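Local coordinates for protein Pcdhgb2 (Mus musculus, PDB 5SZR) that is a clustered protocadherin, potentially a calcium-dependent cell-adhesion protein that may help to establish and maintain specific neuronal connections in the brain, at residues A[11-17]-A[97-103]; A[143-147]-A[162-166]. All coordinates share one frame; numbering follows the deposited sequence.

Contact 1 of 2, residues A[11-17]-A[97-103]; sequences SVTLRED and QVKILDE. With CA (calcium ion), chain K; CA (calcium ion), chain J.
The parallel pairing of the first and last strands of a cadherin repeat, the first of four in this fragment and extracellular domain 3 of the protein, runs here straight into the calcium-binding linker: Val12 and Leu14 zip onto residues 97-101, and Glu16 carries the ladder to the metal. Val12 N binds Gln97 O, Val12 O receives Lys99 N, and Leu14 N meets Lys99 O at 2.7 Å. On the inner face CG2 of Val12 touches CG2 of Val98 at 3.8 Å, while Leu14 CD1 rests on Val98 CG1. On the other face Thr13 CG2 lies alongside the extended Lys99 chain. Beyond Leu101, Glu16 folds its CG between its own N and carbonyl carbon (chi1 60°), and its extended chain bridges both calcium ions. Glu16 OE1 binds one ion; Glu16 OE2 binds the other at 2.5 Å, together with Asp102 OD1 and Glu103 O, and also accepts Glu103 N at 2.8 Å on its anti side. The Glu103 side chain bends at chi2 and runs past Glu16 CG in the opposite direction, its OE1 3.4 Å from Arg15 CG. An alanine in place of Glu103 would probably open a gap beside Glu16 CG and leave the Arg15 chain without its neighbouring carboxylate. Strand 9-15 is the sheet's edge; strand 77-85 flanks 91-101 on its far side, and Val24 of strand 23-26 packs on Val12 and Leu14.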
ATOM      1  N   SER A  11      29.555 -51.692 -44.177  1.00 58.75           N
ATOM      2  CA  SER A  11      28.930 -50.516 -43.572  1.00 61.60           C
ATOM      3  C   SER A  11      27.932 -50.957 -42.511  1.00 63.50           C
ATOM      4  O   SER A  11      27.028 -51.751 -42.798  1.00 68.32           O
ATOM      5  CB  SER A  11      28.236 -49.647 -44.624  1.00 63.96           C
ATOM      6  OG  SER A  11      29.181 -48.996 -45.454  1.00 69.70           O
ATOM      7  N   VAL A  12      28.097 -50.443 -41.292  1.00 59.44           N
ATOM      8  CA  VAL A  12      27.170 -50.693 -40.195  1.00 60.08           C
ATOM      9  C   VAL A  12      26.836 -49.366 -39.526  1.00 59.34           C
ATOM     10  O   VAL A  12      27.625 -48.417 -39.562  1.00 59.38           O
ATOM     11  CB  VAL A  12      27.738 -51.692 -39.158  1.00 58.63           C
ATOM     12  CG1 VAL A  12      28.014 -53.035 -39.801  1.00 56.77           C
ATOM     13  CG2 VAL A  12      28.996 -51.136 -38.508  1.00 58.77           C
ATOM     14  N   THR A  13      25.652 -49.302 -38.919  1.00 59.97           N
ATOM     15  CA  THR A  13      25.229 -48.148 -38.134  1.00 59.62           C
ATOM     16  C   THR A  13      25.002 -48.568 -36.688  1.00 58.89           C
ATOM     17  O   THR A  13      24.509 -49.667 -36.418  1.00 58.33           O
ATOM     18  CB  THR A  13      23.944 -47.509 -38.682  1.00 60.78           C
ATOM     19  OG1 THR A  13      22.827 -48.368 -38.421  1.00 63.54           O
ATOM     20  CG2 THR A  13      24.055 -47.256 -40.176  1.00 58.39           C
ATOM     21  N   LEU A  14      25.356 -47.686 -35.759  1.00 60.62           N
ATOM     22  CA  LEU A  14      25.175 -47.934 -34.336  1.00 62.54           C
ATOM     23  C   LEU A  14      24.496 -46.742 -33.682  1.00 66.51           C
ATOM     24  O   LEU A  14      24.845 -45.589 -33.955  1.00 70.72           O
ATOM     25  CB  LEU A  14      26.512 -48.198 -33.630  1.00 62.04           C
ATOM     26  CG  LEU A  14      27.413 -49.327 -34.135  1.00 61.80           C
ATOM     27  CD1 LEU A  14      28.671 -49.423 -33.278  1.00 60.68           C
ATOM     28  CD2 LEU A  14      26.667 -50.652 -34.155  1.00 62.92           C
ATOM     29  N   ARG A  15      23.514 -47.023 -32.831  1.00 66.79           N
ATOM     30  CA  ARG A  15      22.945 -45.983 -31.987  0.53 66.25           C
ATOM     31  C   ARG A  15      23.952 -45.600 -30.910  1.00 68.55           C
ATOM     32  O   ARG A  15      24.637 -46.457 -30.345  1.00 65.99           O
ATOM     33  CB  ARG A  15      21.639 -46.462 -31.357  0.53 72.40           C
ATOM     34  CG  ARG A  15      20.505 -46.676 -32.355  0.53 68.49           C
ATOM     35  CD  ARG A  15      19.318 -47.369 -31.702  0.53 72.79           C
ATOM     36  NE  ARG A  15      18.110 -47.290 -32.518  0.53 71.63           N
ATOM     37  CZ  ARG A  15      17.745 -48.202 -33.414  0.53 70.68           C
ATOM     38  NH1 ARG A  15      16.626 -48.039 -34.105  0.53 71.01           N
ATOM     39  NH2 ARG A  15      18.498 -49.274 -33.621  0.53 68.65           N
ATOM     40  N   GLU A  16      24.046 -44.300 -30.626  1.00 66.64           N
ATOM     41  CA  GLU A  16      25.071 -43.834 -29.697  1.00 65.11           C
ATOM     42  C   GLU A  16      24.881 -44.358 -28.278  1.00 66.78           C
ATOM     43  O   GLU A  16      25.803 -44.227 -27.467  1.00 60.99           O
ATOM     44  CB  GLU A  16      25.122 -42.305 -29.685  1.00 66.24           C
ATOM     45  CG  GLU A  16      23.835 -41.621 -29.258  1.00 70.87           C
ATOM     46  CD  GLU A  16      24.043 -40.147 -28.931  1.00 68.09           C
ATOM     47  OE1 GLU A  16      25.153 -39.781 -28.495  1.00 68.17           O
ATOM     48  OE2 GLU A  16      23.098 -39.357 -29.119  1.00 77.17           O
ATOM     49  N   ASP A  17      23.741 -44.971 -27.963  1.00 69.16           N
ATOM     50  CA  ASP A  17      23.464 -45.427 -26.609  1.00 75.10           C
ATOM     51  C   ASP A  17      23.712 -46.919 -26.406  1.00 70.50           C
ATOM     52  O   ASP A  17      23.376 -47.443 -25.339  1.00 70.45           O
ATOM     53  CB  ASP A  17      22.022 -45.086 -26.219  1.00 85.26           C
ATOM     54  CG  ASP A  17      20.998 -45.843 -27.046  1.00 91.21           C
ATOM     55  OD1 ASP A  17      20.706 -47.012 -26.716  1.00 95.47           O
ATOM     56  OD2 ASP A  17      20.477 -45.266 -28.023  1.00 93.83           O
ATOM     57  N   GLN A  97      33.077 -49.073 -42.328  1.00 53.65           N
ATOM     58  CA  GLN A  97      32.696 -47.696 -42.039  1.00 55.15           C
ATOM     59  C   GLN A  97      31.512 -47.716 -41.081  1.00 56.42           C
ATOM     60  O   GLN A  97      30.411 -48.142 -41.450  1.00 57.81           O
ATOM     61  CB  GLN A  97      32.368 -46.951 -43.327  1.00 54.94           C
ATOM     62  CG  GLN A  97      33.583 -46.757 -44.204  1.00 58.31           C
ATOM     63  CD  GLN A  97      33.282 -45.984 -45.459  1.00 63.02           C
ATOM     64  OE1 GLN A  97      32.761 -44.868 -45.408  1.00 68.66           O
ATOM     65  NE2 GLN A  97      33.609 -46.571 -46.601  1.00 61.81           N
ATOM     66  N   VAL A  98      31.746 -47.270 -39.851  1.00 53.98           N
ATOM     67  CA  VAL A  98      30.759 -47.335 -38.780  1.00 54.04           C
ATOM     68  C   VAL A  98      30.094 -45.974 -38.662  1.00 57.17           C
ATOM     69  O   VAL A  98      30.750 -44.972 -38.346  1.00 57.99           O
ATOM     70  CB  VAL A  98      31.400 -47.754 -37.449  1.00 53.69           C
ATOM     71  CG1 VAL A  98      30.363 -47.747 -36.339  1.00 54.04           C
ATOM     72  CG2 VAL A  98      32.039 -49.131 -37.580  1.00 51.87           C
ATOM     73  N   LYS A  99      28.792 -45.938 -38.919  1.00 57.50           N
ATOM     74  CA  LYS A  99      27.999 -44.722 -38.819  1.00 59.24           C
ATOM     75  C   LYS A  99      27.299 -44.697 -37.467  1.00 58.76           C
ATOM     76  O   LYS A  99      26.745 -45.711 -37.029  1.00 55.40           O
ATOM     77  CB  LYS A  99      26.987 -44.652 -39.961  1.00 61.77           C
ATOM     78  CG  LYS A  99      25.975 -43.539 -39.833  1.00 68.31           C
ATOM     79  CD  LYS A  99      25.021 -43.537 -41.018  1.00 71.65           C
ATOM     80  CE  LYS A  99      23.938 -42.483 -40.843  1.00 75.78           C
ATOM     81  NZ  LYS A  99      22.980 -42.459 -41.983  1.00 77.25           N
ATOM     82  N   ILE A 100      27.347 -43.551 -36.795  1.00 61.51           N
ATOM     83  CA  ILE A 100      26.719 -43.385 -35.491  1.00 60.47           C
ATOM     84  C   ILE A 100      25.411 -42.634 -35.679  1.00 62.83           C
ATOM     85  O   ILE A 100      25.326 -41.702 -36.491  1.00 63.82           O
ATOM     86  CB  ILE A 100      27.654 -42.651 -34.512  1.00 62.44           C
ATOM     87  CG1 ILE A 100      29.014 -43.344 -34.460  1.00 60.63           C
ATOM     88  CG2 ILE A 100      27.036 -42.582 -33.116  1.00 64.09           C
ATOM     89  CD1 ILE A 100      28.943 -44.812 -34.082  1.00 60.04           C
ATOM     90  N   LEU A 101      24.384 -43.051 -34.946  1.00 65.74           N
ATOM     91  CA  LEU A 101      23.070 -42.429 -35.015  1.00 68.41           C
ATOM     92  C   LEU A 101      22.849 -41.533 -33.805  1.00 72.09           C
ATOM     93  O   LEU A 101      23.187 -41.897 -32.675  1.00 73.01           O
ATOM     94  CB  LEU A 101      21.969 -43.488 -35.096  1.00 68.01           C
ATOM     95  CG  LEU A 101      21.980 -44.286 -36.399  1.00 65.49           C
ATOM     96  CD1 LEU A 101      20.907 -45.361 -36.388  1.00 67.33           C
ATOM     97  CD2 LEU A 101      21.807 -43.352 -37.586  1.00 65.26           C
ATOM     98  N   ASP A 102      22.280 -40.358 -34.052  1.00 74.37           N
ATOM     99  CA  ASP A 102      22.040 -39.390 -32.993  1.00 76.18           C
ATOM    100  C   ASP A 102      20.814 -39.782 -32.179  1.00 78.44           C
ATOM    101  O   ASP A 102      19.740 -40.027 -32.736  1.00 80.45           O
ATOM    102  CB  ASP A 102      21.852 -37.995 -33.587  1.00 77.89           C
ATOM    103  CG  ASP A 102      21.298 -37.002 -32.581  1.00 81.35           C
ATOM    104  OD1 ASP A 102      21.778 -36.986 -31.429  1.00 75.33           O
ATOM    105  OD2 ASP A 102      20.373 -36.246 -32.948  1.00 77.66           O
ATOM    106  N   GLU A 103      20.979 -39.838 -30.860  1.00 77.84           N
ATOM    107  CA  GLU A 103      19.881 -40.000 -29.922  1.00 78.32           C
ATOM    108  C   GLU A 103      19.690 -38.709 -29.138  1.00 82.64           C
ATOM    109  O   GLU A 103      20.607 -37.894 -29.004  1.00 82.30           O
ATOM    110  CB  GLU A 103      20.133 -41.158 -28.951  1.00 78.73           C
ATOM    111  CG  GLU A 103      20.368 -42.510 -29.617  1.00 77.97           C
ATOM    112  CD  GLU A 103      19.117 -43.071 -30.269  1.00 78.27           C
ATOM    113  OE1 GLU A 103      19.221 -43.624 -31.388  1.00 70.94           O
ATOM    114  OE2 GLU A 103      18.030 -42.953 -29.660  1.00 83.66           O
TER
HETATM  115 CA    CA K 708      22.861 -36.884 -29.030  1.00 62.89          CA
HETATM  116 CA    CA J 707      25.601 -37.975 -26.757  1.00 61.99          CA
HETATM  117  O   HOH W   1      26.198 -36.069 -24.878  1.00 51.15           O
HETATM  118  O   HOH W   2      26.322 -39.550 -25.213  1.00 45.10           O

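Contact 2 of 2, residues A[143-147]-A[162-166]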
ATOM      1  N   GLY A 143      17.565 -31.552 -31.418  1.00 80.30           N
ATOM      2  CA  GLY A 143      18.106 -30.252 -31.095  1.00 77.71           C
ATOM      3  C   GLY A 143      17.197 -29.078 -31.382  1.00 77.85           C
ATOM      4  O   GLY A 143      17.602 -27.931 -31.169  1.00 74.83           O
ATOM      5  N   ASP A 144      15.981 -29.322 -31.863  1.00 81.14           N
ATOM      6  CA  ASP A 144      15.033 -28.256 -32.171  1.00 83.23           C
ATOM      7  C   ASP A 144      14.263 -27.913 -30.898  1.00 82.61           C
ATOM      8  O   ASP A 144      13.452 -28.714 -30.422  1.00 83.64           O
ATOM      9  CB  ASP A 144      14.089 -28.687 -33.289  1.00 87.91           C
ATOM     10  CG  ASP A 144      13.591 -27.518 -34.114  1.00 91.87           C
ATOM     11  OD1 ASP A 144      14.410 -26.638 -34.456  1.00 91.39           O
ATOM     12  OD2 ASP A 144      12.382 -27.480 -34.423  1.00 97.78           O
ATOM     13  N   VAL A 145      14.514 -26.723 -30.352  1.00 80.07           N
ATOM     14  CA  VAL A 145      13.957 -26.303 -29.070  1.00 78.08           C
ATOM     15  C   VAL A 145      12.954 -25.180 -29.295  1.00 81.09           C
ATOM     16  O   VAL A 145      13.122 -24.339 -30.185  1.00 81.83           O
ATOM     17  CB  VAL A 145      15.067 -25.850 -28.098  1.00 72.40           C
ATOM     18  CG1 VAL A 145      14.489 -25.527 -26.718  1.00 70.39           C
ATOM     19  CG2 VAL A 145      16.141 -26.904 -27.994  1.00 69.61           C
ATOM     20  N   TYR A 146      11.905 -25.169 -28.476  1.00 83.60           N
ATOM     21  CA  TYR A 146      10.935 -24.085 -28.463  1.00 85.96           C
ATOM     22  C   TYR A 146      10.561 -23.755 -27.026  1.00 84.73           C
ATOM     23  O   TYR A 146      10.515 -24.635 -26.161  1.00 84.43           O
ATOM     24  CB  TYR A 146       9.686 -24.433 -29.276  1.00 92.39           C
ATOM     25  CG  TYR A 146       9.947 -24.486 -30.762  1.00 98.00           C
ATOM     26  CD1 TYR A 146       9.754 -23.367 -31.562  1.00 99.80           C
ATOM     27  CD2 TYR A 146      10.405 -25.652 -31.363  1.00101.57           C
ATOM     28  CE1 TYR A 146       9.997 -23.413 -32.924  1.00103.45           C
ATOM     29  CE2 TYR A 146      10.649 -25.707 -32.721  1.00104.31           C
ATOM     30  CZ  TYR A 146      10.444 -24.587 -33.497  1.00105.33           C
ATOM     31  OH  TYR A 146      10.691 -24.637 -34.848  1.00107.59           O
ATOM     32  N   CYS A 147      10.296 -22.475 -26.782  1.00 82.53           N
ATOM     33  CA  CYS A 147      10.043 -21.963 -25.446  1.00 81.22           C
ATOM     34  C   CYS A 147       8.613 -21.459 -25.314  1.00 83.51           C
ATOM     35  O   CYS A 147       7.957 -21.099 -26.294  1.00 85.77           O
ATOM     36  CB  CYS A 147      11.002 -20.825 -25.101  1.00 80.00           C
ATOM     37  SG  CYS A 147      12.716 -21.298 -25.002  1.00 81.67           S
ATOM     38  N   LYS A 162      15.247 -17.522 -35.002  1.00 89.75           N
ATOM     39  CA  LYS A 162      15.259 -18.883 -34.479  1.00 88.18           C
ATOM     40  C   LYS A 162      16.225 -19.002 -33.306  1.00 84.33           C
ATOM     41  O   LYS A 162      17.395 -18.623 -33.409  1.00 83.57           O
ATOM     42  CB  LYS A 162      15.635 -19.878 -35.582  1.00 90.51           C
ATOM     43  CG  LYS A 162      15.310 -21.330 -35.237  1.00 91.62           C
ATOM     44  CD  LYS A 162      15.483 -22.245 -36.439  1.00 96.96           C
ATOM     45  CE  LYS A 162      14.686 -23.536 -36.283  1.00 99.64           C
ATOM     46  NZ  LYS A 162      15.039 -24.285 -35.045  1.00 98.13           N
ATOM     47  N   ASN A 163      15.716 -19.524 -32.188  1.00 82.76           N
ATOM     48  CA  ASN A 163      16.411 -19.727 -30.917  1.00 79.18           C
ATOM     49  C   ASN A 163      16.605 -18.436 -30.132  1.00 73.53           C
ATOM     50  O   ASN A 163      17.315 -18.443 -29.117  1.00 71.71           O
ATOM     51  CB  ASN A 163      17.773 -20.410 -31.095  1.00 80.44           C
ATOM     52  CG  ASN A 163      17.694 -21.645 -31.960  1.00 84.34           C
ATOM     53  OD1 ASN A 163      16.704 -22.378 -31.925  1.00 87.12           O
ATOM     54  ND2 ASN A 163      18.734 -21.881 -32.754  1.00 85.53           N
ATOM     55  N   TYR A 164      15.998 -17.329 -30.554  1.00 71.57           N
ATOM     56  CA  TYR A 164      16.118 -16.054 -29.850  1.00 69.16           C
ATOM     57  C   TYR A 164      14.733 -15.517 -29.515  1.00 66.62           C
ATOM     58  O   TYR A 164      13.863 -15.430 -30.391  1.00 67.70           O
ATOM     59  CB  TYR A 164      16.898 -15.034 -30.684  1.00 70.34           C
ATOM     60  CG  TYR A 164      18.368 -15.360 -30.803  1.00 71.32           C
ATOM     61  CD1 TYR A 164      19.285 -14.871 -29.879  1.00 70.69           C
ATOM     62  CD2 TYR A 164      18.840 -16.164 -31.831  1.00 72.13           C
ATOM     63  CE1 TYR A 164      20.630 -15.172 -29.981  1.00 71.29           C
ATOM     64  CE2 TYR A 164      20.179 -16.469 -31.940  1.00 72.69           C
ATOM     65  CZ  TYR A 164      21.070 -15.970 -31.015  1.00 72.97           C
ATOM     66  OH  TYR A 164      22.404 -16.277 -31.125  1.00 75.72           O
ATOM     67  N   TYR A 165      14.533 -15.156 -28.251  1.00 63.67           N
ATOM     68  CA  TYR A 165      13.252 -14.654 -27.782  1.00 62.06           C
ATOM     69  C   TYR A 165      13.446 -13.365 -26.999  1.00 59.90           C
ATOM     70  O   TYR A 165      14.499 -13.129 -26.399  1.00 56.50           O
ATOM     71  CB  TYR A 165      12.526 -15.673 -26.888  1.00 62.21           C
ATOM     72  CG  TYR A 165      12.177 -16.987 -27.558  1.00 64.82           C
ATOM     73  CD1 TYR A 165      10.934 -17.180 -28.149  1.00 65.40           C
ATOM     74  CD2 TYR A 165      13.080 -18.039 -27.580  1.00 65.58           C
ATOM     75  CE1 TYR A 165      10.606 -18.377 -28.748  1.00 66.34           C
ATOM     76  CE2 TYR A 165      12.762 -19.241 -28.181  1.00 68.52           C
ATOM     77  CZ  TYR A 165      11.523 -19.408 -28.762  1.00 70.14           C
ATOM     78  OH  TYR A 165      11.204 -20.611 -29.364  1.00 74.42           O
ATOM     79  N   LYS A 166      12.411 -12.530 -27.011  1.00 61.72           N
ATOM     80  CA  LYS A 166      12.309 -11.380 -26.125  1.00 62.29           C
ATOM     81  C   LYS A 166      11.112 -11.601 -25.215  1.00 62.02           C
ATOM     82  O   LYS A 166      10.001 -11.842 -25.698  1.00 64.70           O
ATOM     83  CB  LYS A 166      12.161 -10.074 -26.909  1.00 65.90           C
ATOM     84  CG  LYS A 166      13.411  -9.657 -27.653  1.00 70.90           C
ATOM     85  CD  LYS A 166      13.244  -8.299 -28.308  1.00 77.36           C
ATOM     86  CE  LYS A 166      14.398  -8.002 -29.256  1.00 84.39           C
ATOM     87  NZ  LYS A 166      14.305  -6.632 -29.831  1.00 91.06           N
TER
HETATM   88  O   HOH W   3      16.725 -25.335 -31.580  1.00 63.82           O
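Cys147 sits over the ring of Tyr165 where the two sheets of a cadherin beta-sandwich face each other. Its CB stands above one face, 4.1 Å from the ring centroid and displaced toward the rim, in a CH-pi contact. Cys147 SG approaches the same ring more obliquely, 3.8 Å from Tyr165 CE2. With CG anti to the carbonyl carbon (chi1 -62°), Tyr165 reaches across from its strand, and its OH accepts a weak hydrogen bond from Cys147 N at 3.3 Å. That hydroxyl also touches Tyr146 CA and CD1, the two tyrosine side chains crossing at about a right angle. At the outer end of the contact, Lys162 stretches out and turns at its last torsion (chi4 -57°), bringing NZ to 2.5 Å from Asp144 OD1, nearly in line with the C-O bond. The other carboxylate oxygen, OD2, takes a weak bond from Tyr146 OH, tying both branches of Asp144. Further out, strands 145-149 and 164-169 belong to different sheets, and their short segments run almost parallel with axes 8.9 Å apart. Leu157 of strand 155-159 packs on both Cys147 and Tyr165, and Arg190 makes a cation-pi contact with Tyr146. Where the segments begin, one water joins them: it donates to Gly143 O and to Asn163 OD1, and accepts Val145 N at 2.9 Å.

In the fold
Contacts 1 and 2 belong to the first and second cadherin repeats of the fragment, on the two sides of one calcium-binding linker. Contact 1 closes before contact 2 opens along the chain; their centres lie 28 Å apart and their nearest atoms about 6 Å, without touching. Contact 1 supplies ligands to two calcium ions directly, and Asp138 of the next repeat, with Glu73 and Asp105, completes one of these sites. Contact 2 lies close to a third ion without binding it: the Val145 side chain is about 6 Å from a calcium and about 3 Å from the side chain of Asp136, a ligand of that ion. Asp138 binds there too, so the linker's metals connect both repeats.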